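Local coordinates for protein phosphoglycerate kinase (Coxiella burnetii, PDB 4NG4) that catalyses the reversible transfer of a phosphoryl group between ATP and 3-phosphoglycerate, an ATP-generating step of glycolysis, at residues Ala198-Ser203 with His210-Leu215; Gln221-Gly226 with Lys312-Ala317; Asn305-Tyr310 with Thr338-Gln343. All blocks are in the same frame, centred on the assembly; numbering follows the deposited sequence.

Interaction 1 of 3, residues Ala198-Ser203 with His210-Leu215; sequences AVVGGS and HLLENL. With ADP (adenosine-5'-diphosphate), chain E.
The strand carrying Ala198 and Val200 and the helix carrying Leu212 and Leu215 lie almost exactly antiparallel, with short-segment axes 10.3 Å apart at closest approach and an angle of 172° between them. That separation leaves room for one layer of aliphatic side chains, and two leucines of the helix meet Val200 and Ala198 there. Val200 divides its work between its two branches. Its CG1 meets CD2 of Leu212 at 3.6 Å, while its CG2 touches the same Leu212 CD2 at 3.9 Å and also CD1 of Leu215 at 4.1 Å. The fork of the valine thus straddles the tip of one leucine and leans one branch onto the next. Leu212 does not aim its CB at the strand; with CG beside the backbone N (chi1 -61°), the chain turns so that CD2 arrives over the valine. Leu215 does point at the strand, and its CD1 also reaches CB of Ala198, 4.0 Å away. Leu222 of the adjacent strand touches both Ala198 and Leu212 and so extends the apolar layer to that strand.

Past Val200 the strand leads into the nucleotide pocket. Gly201 gives its carbonyl O to the NZ of Lys208, a residue predicted to bind ATP and itself hydrogen-bonded to the ADP. Gly202, which has no side chain, brings its backbone close to the alpha-phosphate, and the OG of Ser203 donates a hydrogen bond to the ribose O4' at 3.1 Å. The contact is the first half of a beta-alpha-beta unit made of strand 196-202, helix 209-216 and strand 221-226. No hydrogen bond links the two segments: cohesion is apolar and buried, and polar contacts to the nucleotide begin beyond Val200, at the glycines and Ser203.

Interaction 2 of 3, residues Gln221-Gly226 with Lys312-Ala317; sequences QLIVGG and KLMAQA. With ADP (adenosine-5'-diphosphate), chain E.
Leu313 reaches from its helix to the strand residues Gln221 and Ile223, and its path shows how one leucine can serve two neighbours. The CB already points at the strand, and CG sits beside the backbone N (chi1 -60°), which presents both methyls to it. CD1 lies between two partners, 4.0 Å from CG of Gln221 and equally 4.0 Å from CD1 of Ile223. CD2 meets the glutamine, touching its CG at 3.6 Å and its CD at 4.1 Å. Gln221 thus uses the aliphatic part of its chain, bent at chi2, as an apolar surface.

The second helix residue, Met314, begins by pointing away from the strand, but bends at chi2 and chi3 bring its thioether end back. Its CE then meets CD1 of Ile223 tip to tip at 3.6 Å. Met314 also touches Val197 and Val199 on strand 196-202 and Leu341, Ala344 and Val345 on helix 336-347, so the sulfur chain is wedged between sheet and helices. At the far end of the strand Gly226, at the N-cap position of helix 227-235, places its CA beside adenine N7. A helix laid over an outer strand at 139° between short-segment axes belongs to the parallel, Rossmann-like alpha/beta sheet of the nucleotide-binding domain of phosphoglycerate kinases.

Interaction 3 of 3, residues Asn305-Tyr310 with Thr338-Gln343; sequences NTSATY and TRALAQ. With MG (magnesium ion), chain D.
Tyr310 overlaps Leu341 through its CB, which stands 4.1 Å from the leucine CD1, and the same methyl lies obliquely to the tyrosine ring. This is helix-to-helix packing within the parallel alpha/beta fold of the nucleotide-binding domain: helices 304-316 and 336-347 sit side by side on one face of the sheet, joined through strand 319-323. The leucine arrives by an extended first torsion, with CG anti to the backbone N (chi1 177°), which carries its methyls beyond the direction of CB toward the other helix. Trp322 of strand 319-323 touches both Leu341 and the following Ala342, so this helix packs on the sheet through Trp322.

The backbones come nearest one turn earlier, where the CA atoms of Ser307 and Leu341 are 6.8 Å apart. There the small residues Ser307 and Ala340 face each other, CB to CB at 4.3 Å. The serine hydroxyl takes no part in this, being hydrogen-bonded to the carbonyl O of Gly303, just ahead of the helix. The tyrosine ring also has a neighbour from its own helix: the carbonyl O of Thr306 lies 3.6 Å above one face, offset toward the rim. The start of that helix is tied down by Asp272, which is hydrogen-bonded to the Thr306 OG1 and the Asn305 N.

On the side of helix 336-347 turned away from this packing lies a magnesium site, formed with Asp301 and Phe334. The ion lies well away from the phosphates of the ADP, and therefore does not bridge them in this structure. Thr338 points its CB away from helix 304-316 and holds the magnesium by OG1 at 2.4 Å.

How the interactions relate
From the N-terminal side, interaction 1 comes first and closes a short loop, with six residues separating strand 196-202 from the helix after it. Strand 221-226 then opens interaction 2, and a long excursion ends at helix 304-316, which takes part in both later contacts. Residues 305-310 open interaction 3 before 312-317 close interaction 2, so these two cross; neither encloses interaction 1. The chain then passes through strand 319-323 and closes interaction 3 at 338-343 on helix 336-347. The sheet unites them: strands 196-202 and 221-226 are hydrogen-bonded neighbours. Val199 points away from helix 209-216, and touches Met314 and Leu341, while Ile223 meets Tyr310. Helices on opposite faces are thereby tied to one nucleotide-binding sheet.

Interaction 1 of 3, residues Ala198-Ser203 with His210-Leu215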
loop_
_atom_site.group_PDB
_atom_site.type_symbol
_atom_site.label_atom_id
_atom_site.label_comp_id
_atom_site.label_asym_id
_atom_site.label_seq_id
_atom_site.Cartn_x
_atom_site.Cartn_y
_atom_site.Cartn_z
ATOM N N ALA A 198 -1.787 14.149 7.968
ATOM C CA ALA A 198 -2.258 13.095 7.084
ATOM C C ALA A 198 -3.111 13.716 6.003
ATOM O O ALA A 198 -4.145 14.304 6.302
ATOM C CB ALA A 198 -3.062 12.084 7.871
ATOM N N VAL A 199 -2.675 13.592 4.754
ATOM C CA VAL A 199 -3.453 14.019 3.580
ATOM C C VAL A 199 -4.162 12.812 2.979
ATOM O O VAL A 199 -3.536 11.791 2.722
ATOM C CB VAL A 199 -2.525 14.622 2.510
ATOM C CG1 VAL A 199 -3.310 15.170 1.343
ATOM C CG2 VAL A 199 -1.637 15.695 3.140
ATOM N N VAL A 200 -5.464 12.924 2.756
ATOM C CA VAL A 200 -6.264 11.786 2.287
ATOM C C VAL A 200 -7.189 12.252 1.161
ATOM O O VAL A 200 -8.089 13.066 1.387
ATOM C CB VAL A 200 -7.085 11.176 3.447
ATOM C CG1 VAL A 200 -8.153 10.184 2.924
ATOM C CG2 VAL A 200 -6.146 10.532 4.460
ATOM N N GLY A 201 -6.937 11.749 -0.046
ATOM C CA GLY A 201 -7.666 12.155 -1.237
ATOM C C GLY A 201 -8.201 10.961 -2.001
ATOM O O GLY A 201 -7.815 9.821 -1.759
ATOM N N GLY A 202 -9.119 11.218 -2.918
ATOM C CA GLY A 202 -9.738 10.135 -3.645
ATOM C C GLY A 202 -11.143 10.421 -4.106
ATOM O O GLY A 202 -11.694 11.498 -3.847
ATOM N N SER A 203 -11.722 9.426 -4.766
ATOM C CA SER A 203 -12.999 9.594 -5.420
ATOM C C SER A 203 -14.132 9.564 -4.394
ATOM O O SER A 203 -15.171 10.186 -4.601
ATOM C CB SER A 203 -13.190 8.490 -6.471
ATOM O OG SER A 203 -11.928 7.974 -6.934
ATOM N N HIS A 210 -12.732 4.516 7.039
ATOM C CA HIS A 210 -12.169 3.750 8.143
ATOM C C HIS A 210 -10.723 4.202 8.360
ATOM O O HIS A 210 -10.216 4.160 9.467
ATOM C CB HIS A 210 -12.298 2.236 7.877
ATOM C CG HIS A 210 -11.892 1.374 9.029
ATOM N ND1 HIS A 210 -11.613 0.032 8.878
ATOM C CD2 HIS A 210 -11.708 1.649 10.344
ATOM C CE1 HIS A 210 -11.290 -0.490 10.050
ATOM N NE2 HIS A 210 -11.333 0.472 10.956
ATOM N N LEU A 211 -10.083 4.668 7.298
ATOM C CA LEU A 211 -8.737 5.225 7.383
ATOM C C LEU A 211 -8.744 6.559 8.096
ATOM O O LEU A 211 -7.903 6.832 8.941
ATOM C CB LEU A 211 -8.143 5.408 5.987
ATOM C CG LEU A 211 -6.733 6.012 5.867
ATOM C CD1 LEU A 211 -5.752 5.443 6.903
ATOM C CD2 LEU A 211 -6.202 5.784 4.471
ATOM N N LEU A 212 -9.714 7.389 7.760
ATOM C CA LEU A 212 -9.899 8.655 8.453
ATOM C C LEU A 212 -10.108 8.438 9.956
ATOM O O LEU A 212 -9.557 9.188 10.776
ATOM C CB LEU A 212 -11.069 9.414 7.829
ATOM C CG LEU A 212 -10.867 9.765 6.342
ATOM C CD1 LEU A 212 -12.116 10.361 5.712
ATOM C CD2 LEU A 212 -9.654 10.707 6.173
ATOM N N GLU A 213 -10.856 7.392 10.318
ATOM C CA GLU A 213 -11.200 7.145 11.723
ATOM C C GLU A 213 -9.977 6.824 12.559
ATOM O O GLU A 213 -9.826 7.335 13.678
ATOM C CB GLU A 213 -12.240 6.026 11.851
ATOM C CG GLU A 213 -13.666 6.548 11.998
ATOM C CD GLU A 213 -14.728 5.571 11.499
ATOM O OE1 GLU A 213 -15.898 6.010 11.340
ATOM O OE2 GLU A 213 -14.393 4.388 11.254
ATOM N N ASN A 214 -9.106 5.984 12.010
ATOM C CA ASN A 214 -7.905 5.558 12.725
ATOM C C ASN A 214 -6.914 6.711 12.829
ATOM O O ASN A 214 -6.316 6.912 13.875
ATOM C CB ASN A 214 -7.264 4.345 12.028
ATOM C CG ASN A 214 -6.156 3.672 12.868
ATOM O OD1 ASN A 214 -6.371 3.272 14.007
ATOM N ND2 ASN A 214 -4.983 3.522 12.278
ATOM N N LEU A 215 -6.758 7.470 11.746
ATOM C CA LEU A 215 -5.813 8.595 11.723
ATOM C C LEU A 215 -6.272 9.753 12.627
ATOM O O LEU A 215 -5.453 10.482 13.172
ATOM C CB LEU A 215 -5.570 9.089 10.285
ATOM C CG LEU A 215 -4.959 8.067 9.318
ATOM C CD1 LEU A 215 -4.971 8.574 7.871
ATOM C CD2 LEU A 215 -3.552 7.669 9.761
HETATM P PB ADP E . -5.089 6.518 -4.623
HETATM O O1B ADP E . -3.881 7.350 -4.972
HETATM O O2B ADP E . -5.340 5.386 -5.600
HETATM O O3B ADP E . -5.172 6.122 -3.168
HETATM P PA ADP E . -7.878 7.181 -4.762
HETATM O O1A ADP E . -8.063 5.754 -5.221
HETATM O O2A ADP E . -8.419 7.556 -3.408
HETATM O O3A ADP E . -6.307 7.573 -4.801
HETATM O "O5'" ADP E . -8.572 8.108 -5.896
HETATM C "C5'" ADP E . -7.824 9.002 -6.732
HETATM C "C4'" ADP E . -8.492 9.154 -8.091
HETATM O "O4'" ADP E . -9.690 9.926 -7.949
HETATM C "C3'" ADP E . -7.586 9.864 -9.100
HETATM O "O3'" ADP E . -7.338 9.031 -10.242
HETATM C "C2'" ADP E . -8.312 11.157 -9.454
HETATM O "O2'" ADP E . -8.327 11.426 -10.859
HETATM C "C1'" ADP E . -9.732 10.992 -8.910
HETATM N N9 ADP E . -10.248 12.274 -8.327
HETATM C C8 ADP E . -9.714 12.968 -7.293
HETATM N N7 ADP E . -10.443 14.090 -7.050
HETATM C C5 ADP E . -11.464 14.129 -7.930
HETATM C C6 ADP E . -12.605 15.033 -8.222
HETATM N N6 ADP E . -12.818 16.165 -7.507
HETATM N N1 ADP E . -13.437 14.679 -9.235
HETATM C C2 ADP E . -13.267 13.561 -9.980
HETATM N N3 ADP E . -12.251 12.703 -9.768
HETATM C C4 ADP E . -11.334 12.926 -8.777
#

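Interaction 2 of 3, residues Gln221-Gly226 with Lys312-Ala317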
loop_
_atom_site.group_PDB
_atom_site.type_symbol
_atom_site.label_atom_id
_atom_site.label_comp_id
_atom_site.label_asym_id
_atom_site.label_seq_id
_atom_site.Cartn_x
_atom_site.Cartn_y
_atom_site.Cartn_z
ATOM N N GLN A 221 -3.039 17.551 12.299
ATOM C CA GLN A 221 -3.776 18.152 11.203
ATOM C C GLN A 221 -4.240 17.015 10.302
ATOM O O GLN A 221 -3.577 15.960 10.248
ATOM C CB GLN A 221 -2.869 19.097 10.405
ATOM C CG GLN A 221 -2.593 20.474 11.042
ATOM C CD GLN A 221 -1.533 20.460 12.157
ATOM O OE1 GLN A 221 -0.476 19.837 12.026
ATOM N NE2 GLN A 221 -1.810 21.169 13.241
ATOM N N LEU A 222 -5.376 17.206 9.618
ATOM C CA LEU A 222 -5.835 16.253 8.587
ATOM C C LEU A 222 -6.409 16.999 7.392
ATOM O O LEU A 222 -7.159 17.959 7.554
ATOM C CB LEU A 222 -6.895 15.303 9.150
ATOM C CG LEU A 222 -7.461 14.223 8.210
ATOM C CD1 LEU A 222 -6.481 13.084 8.052
ATOM C CD2 LEU A 222 -8.803 13.701 8.713
ATOM N N ILE A 223 -6.054 16.554 6.191
ATOM C CA ILE A 223 -6.449 17.230 4.955
ATOM C C ILE A 223 -7.142 16.268 4.011
ATOM O O ILE A 223 -6.565 15.269 3.584
ATOM C CB ILE A 223 -5.225 17.778 4.223
ATOM C CG1 ILE A 223 -4.657 18.991 4.952
ATOM C CG2 ILE A 223 -5.593 18.182 2.789
ATOM C CD1 ILE A 223 -3.349 19.472 4.372
ATOM N N VAL A 224 -8.385 16.571 3.677
ATOM C CA VAL A 224 -9.119 15.772 2.711
ATOM C C VAL A 224 -9.047 16.464 1.351
ATOM O O VAL A 224 -9.070 17.695 1.280
ATOM C CB VAL A 224 -10.602 15.560 3.123
ATOM C CG1 VAL A 224 -10.693 14.921 4.482
ATOM C CG2 VAL A 224 -11.365 16.867 3.104
ATOM N N GLY A 225 -8.972 15.656 0.287
ATOM C CA GLY A 225 -8.945 16.137 -1.091
ATOM C C GLY A 225 -9.863 15.359 -2.021
ATOM O O GLY A 225 -10.244 14.215 -1.729
ATOM N N GLY A 226 -10.225 15.996 -3.140
ATOM C CA GLY A 226 -11.078 15.396 -4.176
ATOM C C GLY A 226 -12.518 15.131 -3.762
ATOM O O GLY A 226 -13.102 15.866 -2.945
ATOM N N LYS A 312 1.746 25.233 4.068
ATOM C CA LYS A 312 2.188 25.612 5.419
ATOM C C LYS A 312 2.277 24.391 6.325
ATOM O O LYS A 312 3.282 24.200 7.000
ATOM C CB LYS A 312 1.241 26.668 6.021
ATOM C CG LYS A 312 1.699 27.288 7.362
ATOM C CD LYS A 312 1.017 28.664 7.606
ATOM C CE LYS A 312 1.267 29.248 9.021
ATOM N NZ LYS A 312 2.721 29.450 9.324
ATOM N N LEU A 313 1.242 23.558 6.319
ATOM C CA LEU A 313 1.181 22.406 7.217
ATOM C C LEU A 313 2.262 21.355 6.884
ATOM O O LEU A 313 2.810 20.706 7.797
ATOM C CB LEU A 313 -0.221 21.782 7.204
ATOM C CG LEU A 313 -1.380 22.695 7.628
ATOM C CD1 LEU A 313 -2.760 22.063 7.401
ATOM C CD2 LEU A 313 -1.203 23.117 9.065
ATOM N N MET A 314 2.574 21.199 5.594
ATOM C CA MET A 314 3.658 20.305 5.180
ATOM C C MET A 314 5.017 20.824 5.648
ATOM O O MET A 314 5.841 20.049 6.160
ATOM C CB MET A 314 3.677 20.094 3.658
ATOM C CG MET A 314 2.429 19.396 3.087
ATOM S SD MET A 314 1.770 18.067 4.096
ATOM C CE MET A 314 0.020 18.331 3.827
ATOM N N ALA A 315 5.244 22.127 5.463
ATOM C CA ALA A 315 6.521 22.756 5.831
ATOM C C ALA A 315 6.799 22.690 7.348
ATOM O O ALA A 315 7.940 22.572 7.792
ATOM C CB ALA A 315 6.542 24.195 5.340
ATOM N N GLN A 316 5.726 22.739 8.128
ATOM C CA GLN A 316 5.810 22.729 9.578
ATOM C C GLN A 316 5.794 21.318 10.151
ATOM O O GLN A 316 6.031 21.133 11.344
ATOM C CB GLN A 316 4.627 23.501 10.147
ATOM C CG GLN A 316 4.653 24.978 9.835
ATOM C CD GLN A 316 3.361 25.682 10.213
ATOM O OE1 GLN A 316 2.296 25.048 10.332
ATOM N NE2 GLN A 316 3.439 27.007 10.386
ATOM N N ALA A 317 5.500 20.331 9.303
ATOM C CA ALA A 317 5.268 18.956 9.741
ATOM C C ALA A 317 6.558 18.266 10.129
ATOM O O ALA A 317 7.606 18.495 9.515
ATOM C CB ALA A 317 4.577 18.171 8.650
HETATM P PB ADP E . -5.089 6.518 -4.623
HETATM O O1B ADP E . -3.881 7.350 -4.972
HETATM O O2B ADP E . -5.340 5.386 -5.600
HETATM O O3B ADP E . -5.172 6.122 -3.168
HETATM P PA ADP E . -7.878 7.181 -4.762
HETATM O O1A ADP E . -8.063 5.754 -5.221
HETATM O O2A ADP E . -8.419 7.556 -3.408
HETATM O O3A ADP E . -6.307 7.573 -4.801
HETATM O "O5'" ADP E . -8.572 8.108 -5.896
HETATM C "C5'" ADP E . -7.824 9.002 -6.732
HETATM C "C4'" ADP E . -8.492 9.154 -8.091
HETATM O "O4'" ADP E . -9.690 9.926 -7.949
HETATM C "C3'" ADP E . -7.586 9.864 -9.100
HETATM O "O3'" ADP E . -7.338 9.031 -10.242
HETATM C "C2'" ADP E . -8.312 11.157 -9.454
HETATM O "O2'" ADP E . -8.327 11.426 -10.859
HETATM C "C1'" ADP E . -9.732 10.992 -8.910
HETATM N N9 ADP E . -10.248 12.274 -8.327
HETATM C C8 ADP E . -9.714 12.968 -7.293
HETATM N N7 ADP E . -10.443 14.090 -7.050
HETATM C C5 ADP E . -11.464 14.129 -7.930
HETATM C C6 ADP E . -12.605 15.033 -8.222
HETATM N N6 ADP E . -12.818 16.165 -7.507
HETATM N N1 ADP E . -13.437 14.679 -9.235
HETATM C C2 ADP E . -13.267 13.561 -9.980
HETATM N N3 ADP E . -12.251 12.703 -9.768
HETATM C C4 ADP E . -11.334 12.926 -8.777
#

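Interaction 3 of 3, residues Asn305-Tyr310 with Thr338-Gln343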
loop_
_atom_site.group_PDB
_atom_site.type_symbol
_atom_site.label_atom_id
_atom_site.label_comp_id
_atom_site.label_asym_id
_atom_site.label_seq_id
_atom_site.Cartn_x
_atom_site.Cartn_y
_atom_site.Cartn_z
ATOM N N ASN A 305 -5.103 29.673 -2.508
ATOM C CA ASN A 305 -5.271 29.918 -1.056
ATOM C C ASN A 305 -5.281 28.627 -0.276
ATOM O O ASN A 305 -4.626 28.518 0.763
ATOM C CB ASN A 305 -6.567 30.678 -0.743
ATOM C CG ASN A 305 -6.578 31.269 0.659
ATOM O OD1 ASN A 305 -7.074 30.662 1.603
ATOM N ND2 ASN A 305 -6.029 32.458 0.795
ATOM N N THR A 306 -6.015 27.650 -0.795
ATOM C CA THR A 306 -6.061 26.327 -0.200
ATOM C C THR A 306 -4.693 25.665 -0.250
ATOM O O THR A 306 -4.156 25.295 0.790
ATOM C CB THR A 306 -7.096 25.417 -0.896
ATOM O OG1 THR A 306 -8.379 26.059 -0.938
ATOM C CG2 THR A 306 -7.213 24.082 -0.150
ATOM N N SER A 307 -4.095 25.544 -1.430
ATOM C CA SER A 307 -2.820 24.821 -1.509
ATOM C C SER A 307 -1.649 25.587 -0.881
ATOM O O SER A 307 -0.546 25.075 -0.846
ATOM C CB SER A 307 -2.499 24.339 -2.937
ATOM O OG SER A 307 -2.592 25.368 -3.884
ATOM N N ALA A 308 -1.893 26.798 -0.383
ATOM C CA ALA A 308 -0.923 27.508 0.451
ATOM C C ALA A 308 -1.111 27.115 1.926
ATOM O O ALA A 308 -0.138 26.928 2.676
ATOM C CB ALA A 308 -1.082 28.997 0.268
ATOM N N THR A 309 -2.369 26.993 2.338
ATOM C CA THR A 309 -2.688 26.392 3.627
ATOM C C THR A 309 -2.048 24.999 3.746
ATOM O O THR A 309 -1.363 24.699 4.739
ATOM C CB THR A 309 -4.202 26.310 3.826
ATOM O OG1 THR A 309 -4.695 27.630 4.092
ATOM C CG2 THR A 309 -4.568 25.361 4.974
ATOM N N TYR A 310 -2.239 24.160 2.732
ATOM C CA TYR A 310 -1.598 22.842 2.746
ATOM C C TYR A 310 -0.072 22.982 2.783
ATOM O O TYR A 310 0.604 22.280 3.530
ATOM C CB TYR A 310 -1.986 21.992 1.532
ATOM C CG TYR A 310 -3.462 21.703 1.354
ATOM C CD1 TYR A 310 -4.400 21.960 2.363
ATOM C CD2 TYR A 310 -3.924 21.141 0.170
ATOM C CE1 TYR A 310 -5.765 21.682 2.169
ATOM C CE2 TYR A 310 -5.280 20.855 -0.016
ATOM C CZ TYR A 310 -6.181 21.124 0.982
ATOM O OH TYR A 310 -7.496 20.826 0.772
ATOM N N THR A 338 -2.173 19.312 -6.944
ATOM C CA THR A 338 -1.558 18.063 -6.517
ATOM C C THR A 338 -0.045 18.140 -6.655
ATOM O O THR A 338 0.667 17.621 -5.818
ATOM C CB THR A 338 -2.134 16.875 -7.283
ATOM O OG1 THR A 338 -3.553 16.875 -7.109
ATOM C CG2 THR A 338 -1.559 15.549 -6.786
ATOM N N ARG A 339 0.451 18.796 -7.696
ATOM C CA ARG A 339 1.891 19.070 -7.799
ATOM C C ARG A 339 2.365 19.930 -6.624
ATOM O O ARG A 339 3.268 19.549 -5.891
ATOM C CB ARG A 339 2.219 19.787 -9.108
ATOM C CG ARG A 339 3.709 19.776 -9.467
ATOM C CD ARG A 339 4.048 20.875 -10.462
ATOM N NE ARG A 339 2.926 21.087 -11.388
ATOM C CZ ARG A 339 2.742 20.431 -12.532
ATOM N NH1 ARG A 339 3.621 19.512 -12.949
ATOM N NH2 ARG A 339 1.673 20.707 -13.268
ATOM N N ALA A 340 1.724 21.081 -6.443
ATOM C CA ALA A 340 2.032 21.986 -5.345
ATOM C C ALA A 340 2.210 21.203 -4.070
ATOM O O ALA A 340 3.186 21.376 -3.365
ATOM C CB ALA A 340 0.924 23.001 -5.173
ATOM N N LEU A 341 1.245 20.336 -3.790
ATOM C CA LEU A 341 1.265 19.519 -2.590
ATOM C C LEU A 341 2.469 18.594 -2.622
ATOM O O LEU A 341 3.232 18.524 -1.661
ATOM C CB LEU A 341 -0.031 18.712 -2.470
ATOM C CG LEU A 341 -0.121 17.746 -1.276
ATOM C CD1 LEU A 341 -0.318 18.505 0.034
ATOM C CD2 LEU A 341 -1.246 16.736 -1.494
ATOM N N ALA A 342 2.641 17.887 -3.730
ATOM C CA ALA A 342 3.727 16.920 -3.852
ATOM C C ALA A 342 5.064 17.600 -3.581
ATOM O O ALA A 342 5.873 17.101 -2.805
ATOM C CB ALA A 342 3.717 16.293 -5.228
ATOM N N GLN A 343 5.266 18.763 -4.194
ATOM C CA GLN A 343 6.489 19.542 -4.025
ATOM C C GLN A 343 6.685 19.964 -2.571
ATOM O O GLN A 343 7.816 19.928 -2.068
ATOM C CB GLN A 343 6.478 20.759 -4.949
ATOM C CG GLN A 343 6.545 20.378 -6.428
ATOM C CD GLN A 343 6.483 21.573 -7.375
ATOM O OE1 GLN A 343 5.846 22.582 -7.073
ATOM N NE2 GLN A 343 7.137 21.455 -8.535
HETATM MG MG MG D . -4.467 18.395 -8.684
#